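Local coordinates for protein 6-phospho-alpha-glucosidase (Merdibacter massiliensis, PDB 6VC6) that hydrolyses 6-phospho-alpha-glucosides, probably by the NAD- and manganese-dependent redox and elimination mechanism of glycoside hydrolase family 4, at residues E431-K434 with G435-E439; H319-M322 with M323-A327; R237-S240 with W241-Y245; L383-Q386 with Q387-E391; S66-D70 with P71-Y75. All coordinates share one frame; numbering follows the deposited sequence.

Interaction 1: E431-K434 with G435-E439; sequences EVNK and GMWPE
Asn433 and Trp437 lay their flat groups on one another in the turn that leads out of helix 419-432. The stack is the main side-chain contact: the amide and indole planes lie 18° apart, and Asn433 CB stands 3.4 Å from the centroid of the five-membered ring of Trp437, nearly on its normal, as a CH-pi contact over the face. Asn433 CG, set beside its own backbone N (chi1 -74°), carries the amide across the same face and comes 3.4 Å from Trp437 NE1. The polar ends of the pair bond to other partners. Asn433 OD1 meets Arg121 NH1, its ND2 meets Met429 O, and Trp437 NE1 meets Ala117 O, which fixes the rotation of both groups.

Among backbone bonds, Asn433 O takes two donors from one face of its carbonyl plane. Met436 N reaches it at 3.3 Å, with an almost straight N-H (166°) but from well above the plane; Trp437 N, at 3.2 Å, is more bent at the hydrogen and lies closer to the plane. Asn433 is the first residue to leave helical angles, so the pair spans the turn where the chain leaves the helix. The selenomethionine Met436 bends at chi3 and brings its CE methyl to 3.2 Å from Val432 O. On the exposed side a salt bridge joins Lys434 NZ to Glu431 OE1 at 2.5 Å, the lysine chain bending to get there.

The turn is set against two further helices: Met436 and Asn433 touch Met92 of helix 89-102, while Trp437 touches Leu120 and Arg121 of helix 113-136 and Leu426 and Ile430 of helix 419-432.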
# COMPACT_ATOMS: atom_id res chain seq x y z
N GLU A 431 22.81 -3.93 10.48
CA GLU A 431 23.53 -5.20 10.36
C GLU A 431 22.77 -6.19 9.49
O GLU A 431 23.34 -6.79 8.58
CB GLU A 431 23.79 -5.78 11.75
CG GLU A 431 25.06 -6.61 11.86
CD GLU A 431 26.32 -5.77 11.76
OE1 GLU A 431 27.40 -6.35 11.48
OE2 GLU A 431 26.25 -4.54 11.95
N VAL A 432 21.47 -6.38 9.76
CA VAL A 432 20.70 -7.37 9.02
C VAL A 432 20.37 -6.90 7.61
O VAL A 432 20.13 -7.73 6.72
CB VAL A 432 19.42 -7.74 9.78
CG1 VAL A 432 19.73 -8.70 10.92
CG2 VAL A 432 18.72 -6.49 10.29
N ASN A 433 20.34 -5.58 7.38
CA ASN A 433 20.07 -5.02 6.06
C ASN A 433 21.35 -4.66 5.31
O ASN A 433 21.38 -3.67 4.58
CB ASN A 433 19.18 -3.78 6.19
CG ASN A 433 17.74 -4.12 6.51
OD1 ASN A 433 16.94 -4.38 5.61
ND2 ASN A 433 17.40 -4.11 7.79
N LYS A 434 22.40 -5.47 5.47
CA LYS A 434 23.74 -5.06 5.04
C LYS A 434 23.79 -4.76 3.55
O LYS A 434 24.31 -3.72 3.13
CB LYS A 434 24.76 -6.14 5.41
CG LYS A 434 26.18 -5.63 5.46
CD LYS A 434 26.59 -5.31 6.88
CE LYS A 434 27.25 -6.51 7.53
NZ LYS A 434 27.08 -6.51 9.00
N GLY A 435 23.27 -5.67 2.73
CA GLY A 435 23.37 -5.49 1.29
C GLY A 435 22.11 -4.98 0.62
O GLY A 435 21.95 -5.11 -0.59
N MSE A 436 21.21 -4.39 1.40
CA MSE A 436 19.92 -3.96 0.87
C MSE A 436 19.62 -2.49 1.17
O MSE A 436 18.69 -1.91 0.60
CB MSE A 436 18.81 -4.84 1.43
CG MSE A 436 18.88 -6.29 0.98
SE MSE A 436 17.98 -7.51 2.20
CE MSE A 436 19.33 -7.60 3.60
N TRP A 437 20.39 -1.90 2.07
CA TRP A 437 20.25 -0.51 2.46
C TRP A 437 21.26 0.36 1.73
O TRP A 437 22.27 -0.14 1.23
CB TRP A 437 20.44 -0.36 3.97
CG TRP A 437 19.20 -0.49 4.78
CD1 TRP A 437 18.02 -1.08 4.41
CD2 TRP A 437 19.00 -0.02 6.12
NE1 TRP A 437 17.11 -1.01 5.43
CE2 TRP A 437 17.68 -0.36 6.49
CE3 TRP A 437 19.81 0.65 7.04
CZ2 TRP A 437 17.16 -0.05 7.74
CZ3 TRP A 437 19.28 0.96 8.28
CH2 TRP A 437 17.97 0.61 8.62
N PRO A 438 21.04 1.66 1.66
CA PRO A 438 22.13 2.57 1.30
C PRO A 438 23.13 2.65 2.44
O PRO A 438 22.82 2.35 3.59
CB PRO A 438 21.42 3.91 1.08
CG PRO A 438 20.21 3.83 1.94
CD PRO A 438 19.77 2.39 1.89
N GLU A 439 24.35 3.05 2.10
CA GLU A 439 25.36 3.25 3.12
C GLU A 439 24.95 4.40 4.04
O GLU A 439 24.39 5.40 3.59
CB GLU A 439 26.72 3.54 2.49
CG GLU A 439 27.85 2.65 3.00
CD GLU A 439 29.21 3.12 2.53
OE1 GLU A 439 29.65 4.20 2.97
OE2 GLU A 439 29.84 2.42 1.71

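Interaction 2: H319-M322 with M323-A327; sequences HAEM and MIKVA. With NAD (nicotinamide-adenine-dinucleotide), chain G.
Lys325 lies alongside Glu321, one turn back on helix 318-331, and can be followed outward. Its CB passes 3.5 Å from Glu321 O, the oxygen that also accepts from Lys325 N at 2.8 Å. CG, beside the backbone N (chi1 -67°), settles against that same carbonyl, 3.1 Å from Glu321 O. The chain then bends at chi2 and again at chi4, and NZ ends 4.0 Å from Glu321 OE1, a long salt bridge between side chains that point the same way. The next carbonyl, Met322 O, takes Val326 N and has Val326 CG2 packed against it at 3.2 Å.

His319, at the start of the helix, reaches the other way, toward the cofactor. Its CE1 lies 3.3 Å from NAD C5N and 3.4 Å from NAD C4N, the carbon that carries the hydride in nicotinamide chemistry. Asp171, a residue of the sugar-phosphate pocket, holds His319 ND1, and Tyr145 stacks on the imidazole.

On the helix's buried side, Ala320 and Ile324 pack on helix 16-25, and Met323 and Ala327 on Phe82 of strand 80-83 and Leu143 of strand 141-144.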
# COMPACT_ATOMS: atom_id res chain seq x y z
N HIS A 319 -8.57 -6.47 -3.77
CA HIS A 319 -7.25 -5.84 -3.84
C HIS A 319 -6.82 -5.64 -5.29
O HIS A 319 -6.38 -4.55 -5.67
CB HIS A 319 -6.22 -6.67 -3.08
CG HIS A 319 -4.81 -6.22 -3.30
ND1 HIS A 319 -4.26 -5.14 -2.64
CD2 HIS A 319 -3.84 -6.71 -4.10
CE1 HIS A 319 -3.01 -4.98 -3.03
NE2 HIS A 319 -2.73 -5.92 -3.92
N ALA A 320 -6.93 -6.68 -6.11
CA ALA A 320 -6.52 -6.58 -7.50
C ALA A 320 -7.49 -5.73 -8.31
O ALA A 320 -7.08 -5.08 -9.28
CB ALA A 320 -6.39 -7.97 -8.12
N GLU A 321 -8.77 -5.73 -7.95
CA GLU A 321 -9.76 -5.01 -8.74
C GLU A 321 -9.57 -3.50 -8.66
O GLU A 321 -9.82 -2.80 -9.64
CB GLU A 321 -11.18 -5.38 -8.29
CG GLU A 321 -11.67 -6.70 -8.83
CD GLU A 321 -13.16 -6.88 -8.67
OE1 GLU A 321 -13.82 -5.93 -8.18
OE2 GLU A 321 -13.67 -7.96 -9.02
N MSE A 322 -9.11 -3.00 -7.52
CA MSE A 322 -9.03 -1.56 -7.37
C MSE A 322 -7.95 -0.96 -8.26
O MSE A 322 -8.12 0.14 -8.79
CB MSE A 322 -8.74 -1.17 -5.93
CG MSE A 322 -8.85 0.32 -5.75
SE MSE A 322 -8.72 0.90 -3.92
CE MSE A 322 -6.86 1.42 -3.95
N MSE A 323 -6.84 -1.66 -8.39
CA MSE A 323 -5.77 -1.20 -9.27
C MSE A 323 -6.23 -1.24 -10.72
O MSE A 323 -5.90 -0.35 -11.51
CB MSE A 323 -4.49 -2.03 -9.09
CG MSE A 323 -3.35 -1.57 -10.00
SE MSE A 323 -1.56 -2.15 -9.46
CE MSE A 323 -1.08 -0.68 -8.28
N ILE A 324 -7.00 -2.27 -11.07
CA ILE A 324 -7.54 -2.35 -12.43
C ILE A 324 -8.53 -1.22 -12.66
O ILE A 324 -8.54 -0.59 -13.73
CB ILE A 324 -8.18 -3.73 -12.68
CG1 ILE A 324 -7.13 -4.83 -12.57
CG2 ILE A 324 -8.83 -3.76 -14.06
CD1 ILE A 324 -7.72 -6.22 -12.63
N LYS A 325 -9.39 -0.94 -11.67
CA LYS A 325 -10.34 0.16 -11.81
C LYS A 325 -9.62 1.49 -11.91
O LYS A 325 -10.08 2.40 -12.62
CB LYS A 325 -11.31 0.16 -10.62
CG LYS A 325 -12.25 -1.04 -10.58
CD LYS A 325 -13.43 -0.86 -11.51
CE LYS A 325 -14.31 -2.10 -11.52
NZ LYS A 325 -14.61 -2.57 -10.14
N VAL A 326 -8.49 1.64 -11.21
CA VAL A 326 -7.68 2.85 -11.35
C VAL A 326 -7.13 2.95 -12.77
O VAL A 326 -7.12 4.03 -13.37
CB VAL A 326 -6.56 2.86 -10.30
CG1 VAL A 326 -5.50 3.89 -10.66
CG2 VAL A 326 -7.12 3.14 -8.92
N ALA A 327 -6.68 1.83 -13.33
CA ALA A 327 -6.19 1.83 -14.71
C ALA A 327 -7.32 2.14 -15.69
O ALA A 327 -7.09 2.79 -16.71
CB ALA A 327 -5.55 0.49 -15.04
PA NAD G . 5.65 -11.21 -1.64
O1A NAD G . 4.69 -12.38 -1.67
O2A NAD G . 7.02 -11.37 -1.03
O5B NAD G . 5.83 -10.65 -3.14
C5B NAD G . 6.91 -9.78 -3.46
C4B NAD G . 7.46 -10.14 -4.83
O4B NAD G . 8.22 -9.05 -5.35
C3B NAD G . 8.39 -11.34 -4.73
O3B NAD G . 8.01 -12.32 -5.69
C2B NAD G . 9.77 -10.81 -5.08
O2B NAD G . 10.49 -11.75 -5.87
C1B NAD G . 9.46 -9.54 -5.87
N9A NAD G . 10.54 -8.54 -5.75
C8A NAD G . 11.21 -8.20 -4.63
N7A NAD G . 12.14 -7.25 -4.89
C5A NAD G . 12.07 -6.97 -6.21
C6A NAD G . 12.77 -6.06 -7.15
N6A NAD G . 13.76 -5.23 -6.73
N1A NAD G . 12.39 -6.08 -8.45
C2A NAD G . 11.41 -6.90 -8.88
N3A NAD G . 10.74 -7.74 -8.08
C4A NAD G . 11.02 -7.82 -6.76
O3 NAD G . 4.93 -9.95 -0.93
PN NAD G . 3.33 -9.81 -0.85
O1N NAD G . 2.89 -10.15 0.56
O2N NAD G . 2.69 -10.48 -2.04
O5D NAD G . 3.19 -8.22 -1.04
C5D NAD G . 3.29 -7.64 -2.34
C4D NAD G . 3.46 -6.14 -2.18
O4D NAD G . 2.19 -5.49 -2.27
C3D NAD G . 4.04 -5.80 -0.81
O3D NAD G . 5.11 -4.86 -0.98
C2D NAD G . 2.91 -5.13 -0.07
O2D NAD G . 3.40 -4.12 0.82
C1D NAD G . 2.11 -4.53 -1.21
N1N NAD G . 0.73 -4.23 -0.83
C2N NAD G . 0.38 -2.95 -0.79
C3N NAD G . -0.90 -2.56 -0.45
C7N NAD G . -1.24 -1.10 -0.42
O7N NAD G . -2.28 -0.74 0.11
N7N NAD G . -0.38 -0.24 -0.96
C4N NAD G . -1.84 -3.54 -0.14
C5N NAD G . -1.45 -4.87 -0.18
C6N NAD G . -0.15 -5.20 -0.54

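Interaction 3: R237-S240 with W241-Y245; sequences RDQS and WLDTY. With G6P (6-O-phosphono-alpha-D-glucopyranose), chain F.
Arg237 and Trp241 form a cation-pi pair at the first turn of helix 239-246, beside the pocket that holds 6-O-phosphono-alpha-D-glucopyranose. The arginine is curled: CG sits beside the backbone N (chi1 -56°), and further bends at chi2 and chi3 fold the guanidinium back over the helix start. Its NH2 comes down on the indole face, 3.4 Å from Trp241 CD2, while the two planes stay 52° apart, so one nitrogen leads and the group does not lie flat on the ring. The indole itself is held with chi1 at -92°, off the usual staggered values. Asp233 takes Arg237 NH1 in a salt bridge and steadies the other arm.

Gln239 bends at chi2, which swings its amide round to the residue one turn ahead. There Gln239 NE2 gives a short but bent hydrogen bond of 2.6 Å to Asp243 OD2, met on the syn side and somewhat out of the carboxylate plane. Asp243 N closes the same turn by bonding to Gln239 O at 3.0 Å. Leu242 places CD2 at 4.1 Å from Arg237 CB, a nonpolar contact at the base of the arginine side chain.

Asp238 occupies the N-cap position without making a capping bond; its OD2 pairs with Arg283, which also bonds to the sugar phosphate. Ser240 OG is bonded to Glu286, on the same helix 283-289. These partners tie the helix start to a neighbouring wall of the pocket, and the arginine covers part of one face of the indole. The far rim of Trp241 meets the ligand at its edge, with CZ2 3.2 Å from the ring oxygen O5 of the sugar.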
# COMPACT_ATOMS: atom_id res chain seq x y z
N ARG A 237 -10.82 -13.35 7.04
CA ARG A 237 -9.68 -12.61 7.56
C ARG A 237 -9.07 -13.31 8.77
O ARG A 237 -9.76 -13.96 9.55
CB ARG A 237 -10.09 -11.19 7.94
CG ARG A 237 -10.74 -10.41 6.82
CD ARG A 237 -9.85 -10.37 5.58
NE ARG A 237 -8.70 -9.49 5.77
CZ ARG A 237 -8.76 -8.17 5.68
NH1 ARG A 237 -9.91 -7.56 5.42
NH2 ARG A 237 -7.66 -7.45 5.86
N ASP A 238 -7.75 -13.15 8.91
CA ASP A 238 -7.06 -13.69 10.07
C ASP A 238 -7.46 -12.93 11.33
O ASP A 238 -8.01 -11.82 11.28
CB ASP A 238 -5.54 -13.61 9.87
CG ASP A 238 -5.03 -14.63 8.87
OD1 ASP A 238 -5.61 -15.73 8.80
OD2 ASP A 238 -4.05 -14.33 8.15
N GLN A 239 -7.19 -13.55 12.48
CA GLN A 239 -7.64 -12.98 13.75
C GLN A 239 -7.02 -11.62 14.01
O GLN A 239 -7.66 -10.73 14.57
CB GLN A 239 -7.31 -13.94 14.90
CG GLN A 239 -7.78 -13.47 16.26
CD GLN A 239 -9.28 -13.26 16.32
OE1 GLN A 239 -10.05 -14.07 15.81
NE2 GLN A 239 -9.70 -12.16 16.94
N SER A 240 -5.76 -11.42 13.59
CA SER A 240 -5.10 -10.14 13.81
C SER A 240 -5.80 -9.01 13.07
O SER A 240 -5.83 -7.87 13.55
CB SER A 240 -3.63 -10.22 13.38
OG SER A 240 -3.52 -10.48 11.99
N TRP A 241 -6.38 -9.30 11.90
CA TRP A 241 -7.10 -8.26 11.16
C TRP A 241 -8.45 -7.96 11.80
O TRP A 241 -8.90 -6.81 11.79
CB TRP A 241 -7.28 -8.68 9.70
CG TRP A 241 -6.18 -8.20 8.80
CD1 TRP A 241 -5.35 -8.98 8.04
CD2 TRP A 241 -5.78 -6.85 8.57
NE1 TRP A 241 -4.47 -8.18 7.35
CE2 TRP A 241 -4.71 -6.87 7.66
CE3 TRP A 241 -6.23 -5.61 9.06
CZ2 TRP A 241 -4.08 -5.71 7.22
CZ3 TRP A 241 -5.60 -4.46 8.61
CH2 TRP A 241 -4.53 -4.52 7.70
N LEU A 242 -9.10 -8.97 12.36
CA LEU A 242 -10.36 -8.74 13.06
C LEU A 242 -10.15 -7.88 14.30
O LEU A 242 -11.00 -7.04 14.63
CB LEU A 242 -11.01 -10.08 13.43
CG LEU A 242 -11.32 -11.02 12.27
CD1 LEU A 242 -11.80 -12.37 12.78
CD2 LEU A 242 -12.34 -10.40 11.33
N ASP A 243 -9.03 -8.08 14.99
CA ASP A 243 -8.73 -7.24 16.15
C ASP A 243 -8.40 -5.82 15.73
O ASP A 243 -8.78 -4.86 16.42
CB ASP A 243 -7.57 -7.85 16.95
CG ASP A 243 -7.78 -9.31 17.27
OD1 ASP A 243 -6.78 -10.06 17.31
OD2 ASP A 243 -8.94 -9.71 17.49
N THR A 244 -7.70 -5.65 14.61
CA THR A 244 -7.35 -4.32 14.14
C THR A 244 -8.60 -3.53 13.75
O THR A 244 -8.75 -2.36 14.11
CB THR A 244 -6.38 -4.42 12.95
OG1 THR A 244 -5.15 -4.99 13.39
CG2 THR A 244 -6.12 -3.04 12.36
N TYR A 245 -9.52 -4.17 13.02
CA TYR A 245 -10.75 -3.50 12.64
C TYR A 245 -11.67 -3.29 13.84
O TYR A 245 -12.32 -2.25 13.95
CB TYR A 245 -11.47 -4.30 11.55
CG TYR A 245 -11.05 -3.94 10.15
CD1 TYR A 245 -11.82 -3.07 9.38
CD2 TYR A 245 -9.89 -4.46 9.59
CE1 TYR A 245 -11.44 -2.73 8.10
CE2 TYR A 245 -9.51 -4.12 8.30
CZ TYR A 245 -10.29 -3.26 7.56
OH TYR A 245 -9.91 -2.92 6.28
C1 G6P F . -3.36 -3.09 4.58
C2 G6P F . -2.56 -2.03 3.81
C3 G6P F . -1.37 -2.57 3.05
C4 G6P F . -0.66 -3.60 3.91
C5 G6P F . -1.59 -4.79 4.04
C6 G6P F . -0.97 -5.81 4.99
O1 G6P F . -4.73 -3.06 4.16
O2 G6P F . -3.44 -1.36 2.90
O3 G6P F . -0.46 -1.51 2.72
O4 G6P F . 0.56 -3.99 3.28
O5 G6P F . -2.88 -4.45 4.56
O6 G6P F . -1.49 -7.10 4.67
P G6P F . -0.81 -8.42 5.28
O1P G6P F . 0.34 -8.68 4.34
O2P G6P F . -0.39 -8.02 6.68
O3P G6P F . -1.92 -9.44 5.26

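Interaction 4: L383-Q386 with Q387-E391; sequences LLVQ and QVSSE
Gln387 begins the second half of this stretch of helix 378-400, its N bonded to Leu383 O at 3.2 Å. Its side chain turns away from the preceding residues, bends at chi2 and sends NE2 to Glu391 OE2 at 3.1 Å; the bond lies in the amide plane and meets the carboxylate on its anti side. Tyr201 and Tyr267 pack about Gln387.

Val388 follows, with N 2.8 Å from Leu384 O. With CG1 between the backbone N and the carbonyl carbon (chi1 77°), that methyl leans back along the helix, 3.3 Å from Leu384 O.

At Ser389 the bonding doubles. OG, beside its own N (chi1 -58°), turns back to Val385 O at 2.6 Å, while Ser389 N reaches the same oxygen at 3.0 Å from the opposite face of the carbonyl plane. Ser390 N bonds to Gln386 O at 3.2 Å, but its OG points off the helix to Ala409 O. Gln386 also looks outward, giving NE2 to Leu412 O.

Polar side chains are therefore spent in two ways. Ser389 OG and Gln387 NE2 bond within their own helix, whereas Ser390 and Gln386 tie it to backbone carbonyls of helix 403-412, those of Ala409 and Leu412. The second bond at Val385 O probably polarises that carbonyl a little more than its neighbours.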
# COMPACT_ATOMS: atom_id res chain seq x y z
N LEU A 383 0.10 15.58 14.68
CA LEU A 383 0.38 14.17 14.40
C LEU A 383 1.01 14.00 13.02
O LEU A 383 2.00 13.28 12.87
CB LEU A 383 -0.90 13.34 14.51
CG LEU A 383 -1.47 13.11 15.91
CD1 LEU A 383 -2.88 12.53 15.83
CD2 LEU A 383 -0.56 12.21 16.72
N LEU A 384 0.45 14.65 12.01
CA LEU A 384 0.89 14.41 10.64
C LEU A 384 2.23 15.09 10.35
O LEU A 384 3.06 14.53 9.63
CB LEU A 384 -0.18 14.89 9.65
CG LEU A 384 -1.48 14.09 9.67
CD1 LEU A 384 -2.36 14.47 8.48
CD2 LEU A 384 -1.21 12.59 9.67
N VAL A 385 2.45 16.28 10.90
CA VAL A 385 3.72 16.97 10.68
C VAL A 385 4.86 16.19 11.33
O VAL A 385 5.97 16.13 10.79
CB VAL A 385 3.64 18.42 11.18
CG1 VAL A 385 5.02 19.06 11.20
CG2 VAL A 385 2.70 19.23 10.30
N GLN A 386 4.60 15.58 12.49
CA GLN A 386 5.61 14.74 13.12
C GLN A 386 5.95 13.54 12.24
O GLN A 386 7.13 13.19 12.09
CB GLN A 386 5.13 14.27 14.49
CG GLN A 386 6.03 13.22 15.13
CD GLN A 386 5.45 12.65 16.41
OE1 GLN A 386 4.25 12.77 16.68
NE2 GLN A 386 6.30 12.02 17.22
N GLN A 387 4.94 12.92 11.64
CA GLN A 387 5.17 11.73 10.83
C GLN A 387 5.83 12.08 9.50
O GLN A 387 6.79 11.43 9.08
CB GLN A 387 3.86 10.97 10.61
CG GLN A 387 3.99 9.76 9.70
CD GLN A 387 4.84 8.66 10.30
OE1 GLN A 387 5.02 8.59 11.52
NE2 GLN A 387 5.38 7.79 9.45
N VAL A 388 5.32 13.12 8.83
CA VAL A 388 5.88 13.48 7.52
C VAL A 388 7.30 14.00 7.67
O VAL A 388 8.11 13.89 6.73
CB VAL A 388 4.96 14.49 6.81
CG1 VAL A 388 5.14 15.89 7.39
CG2 VAL A 388 5.23 14.50 5.31
N SER A 389 7.65 14.56 8.83
CA SER A 389 9.03 14.97 9.06
C SER A 389 9.93 13.76 9.24
O SER A 389 11.07 13.75 8.76
CB SER A 389 9.11 15.89 10.28
OG SER A 389 8.28 17.03 10.12
N SER A 390 9.44 12.73 9.94
CA SER A 390 10.22 11.51 10.11
C SER A 390 10.44 10.81 8.77
O SER A 390 11.54 10.30 8.51
CB SER A 390 9.52 10.57 11.09
OG SER A 390 10.24 9.36 11.24
N GLU A 391 9.42 10.79 7.91
CA GLU A 391 9.57 10.17 6.60
C GLU A 391 10.55 10.94 5.73
O GLU A 391 11.38 10.34 5.04
CB GLU A 391 8.21 10.06 5.92
CG GLU A 391 7.17 9.28 6.70
CD GLU A 391 5.81 9.32 6.05
OE1 GLU A 391 5.62 10.12 5.10
OE2 GLU A 391 4.91 8.56 6.48

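Interaction 5: S66-D70 with P71-Y75; sequences SYTTD and PAEAY
A strand-to-helix connection of the Rossmann-type NAD-binding domain turns here from strand 64-68 into helix 71-75, through an ST turn at Thr68 and an N-cap at Asp70. Thr68 OG1 works in both directions, as acceptor and as donor. With OG1 pointing away from its own N (chi1 179°), it accepts from Asp70 N at 2.9 Å and gives its own proton to Glu73 OE1 at 3.1 Å. The glutamate oxygen is approached from above the carboxylate plane. Glu73 leaves CB on the side of its backbone N and runs extended to put OE1 against the threonine.

Asp70 OD1 caps the helix by a weak bond of 3.4 Å from Ala72 N. The other oxygen, Asp70 OD2, lies 3.4 Å from Glu73 CG. It stands 4.1 Å from Glu73 OE2, so two like charges sit close together, their carboxylate planes 65° apart. Their place at the amino end of the helix probably eases that repulsion, as may the threonine proton shared with Glu73.

The main chain closes the turn at Ala74 N, which bonds to Asp70 O at 3.2 Å. Thr68 CG2 and Ala74 CB meet at 4.2 Å, a nonpolar contact beside the polar ones.

The unit is at the rim of the sheet: strand 64-68 is its outermost strand on this side and pairs with strand 32-38. The short helix packs against the sheet through Ala74, on Phe38 and on Cys7 of strand 4-9, while Pro71 and Ala72 touch helix 113-136.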
# COMPACT_ATOMS: atom_id res chain seq x y z
N SER A 66 3.08 -13.88 -20.74
CA SER A 66 4.44 -14.34 -20.54
C SER A 66 4.93 -13.88 -19.18
O SER A 66 4.41 -12.92 -18.61
CB SER A 66 5.38 -13.83 -21.65
OG SER A 66 5.29 -12.42 -21.78
N TYR A 67 5.92 -14.59 -18.66
CA TYR A 67 6.61 -14.20 -17.43
C TYR A 67 8.11 -14.28 -17.67
O TYR A 67 8.59 -15.19 -18.35
CB TYR A 67 6.20 -15.08 -16.24
CG TYR A 67 6.56 -16.55 -16.35
CD1 TYR A 67 5.69 -17.46 -16.93
CD2 TYR A 67 7.76 -17.02 -15.84
CE1 TYR A 67 6.01 -18.80 -17.02
CE2 TYR A 67 8.09 -18.36 -15.93
CZ TYR A 67 7.21 -19.24 -16.52
OH TYR A 67 7.54 -20.58 -16.61
N THR A 68 8.84 -13.33 -17.11
CA THR A 68 10.26 -13.20 -17.41
C THR A 68 10.98 -12.53 -16.25
O THR A 68 10.37 -11.92 -15.37
CB THR A 68 10.49 -12.39 -18.69
OG1 THR A 68 11.90 -12.28 -18.94
CG2 THR A 68 9.89 -11.00 -18.56
N THR A 69 12.31 -12.67 -16.26
CA THR A 69 13.19 -11.92 -15.37
C THR A 69 14.10 -10.98 -16.14
O THR A 69 15.14 -10.55 -15.63
CB THR A 69 14.03 -12.88 -14.51
OG1 THR A 69 15.12 -13.39 -15.28
CG2 THR A 69 13.17 -14.04 -14.01
N ASP A 70 13.72 -10.65 -17.38
CA ASP A 70 14.49 -9.77 -18.24
C ASP A 70 13.79 -8.42 -18.34
O ASP A 70 12.63 -8.37 -18.79
CB ASP A 70 14.66 -10.39 -19.63
CG ASP A 70 15.41 -9.49 -20.59
OD1 ASP A 70 16.20 -8.63 -20.13
OD2 ASP A 70 15.21 -9.63 -21.82
N PRO A 71 14.43 -7.32 -17.94
CA PRO A 71 13.73 -6.02 -17.99
C PRO A 71 13.34 -5.59 -19.39
O PRO A 71 12.30 -4.96 -19.57
CB PRO A 71 14.76 -5.06 -17.37
CG PRO A 71 15.67 -5.92 -16.56
CD PRO A 71 15.75 -7.22 -17.30
N ALA A 72 14.15 -5.92 -20.40
CA ALA A 72 13.85 -5.51 -21.77
C ALA A 72 12.56 -6.16 -22.26
O ALA A 72 11.71 -5.50 -22.86
CB ALA A 72 15.01 -5.86 -22.69
N GLU A 73 12.40 -7.46 -22.00
CA GLU A 73 11.17 -8.15 -22.40
C GLU A 73 9.96 -7.60 -21.67
O GLU A 73 8.85 -7.62 -22.21
CB GLU A 73 11.30 -9.65 -22.14
CG GLU A 73 12.21 -10.39 -23.11
CD GLU A 73 12.19 -11.89 -22.88
OE1 GLU A 73 11.40 -12.35 -22.03
OE2 GLU A 73 12.97 -12.60 -23.54
N ALA A 74 10.14 -7.12 -20.44
CA ALA A 74 9.00 -6.75 -19.61
C ALA A 74 8.51 -5.34 -19.90
O ALA A 74 7.30 -5.11 -19.97
CB ALA A 74 9.37 -6.88 -18.13
N TYR A 75 9.42 -4.38 -20.08
CA TYR A 75 9.08 -2.97 -20.07
C TYR A 75 8.97 -2.35 -21.45
O TYR A 75 8.64 -1.16 -21.56
CB TYR A 75 10.11 -2.19 -19.24
CG TYR A 75 10.28 -2.71 -17.83
CD1 TYR A 75 9.21 -3.25 -17.13
CD2 TYR A 75 11.52 -2.66 -17.20
CE1 TYR A 75 9.36 -3.72 -15.84
CE2 TYR A 75 11.68 -3.13 -15.91
CZ TYR A 75 10.60 -3.66 -15.24
OH TYR A 75 10.76 -4.13 -13.95

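All five contacts are local, but their settings differ. Interactions 2 and 4 are buried helix segments with regular backbone bonding; interactions 1, 3 and 5 lie nearer the surface, where a helix ends or begins. Interactions 1 and 5 mark opposite events, a helix exit with a carbonyl that accepts two hydrogen bonds and a helix entry with a weak aspartate cap and an ST turn, and both lean on helix 113-136. Interactions 2 and 3 face the active centre, their nearest atoms about 9 Å apart, one supplying an imidazole to the nicotinamide and the other an indole edge to the sugar phosphate. The Gln387 side chain of interaction 4, about 13 Å from the sugar phosphate, instead packs against strand 201-209 and helix 264-268.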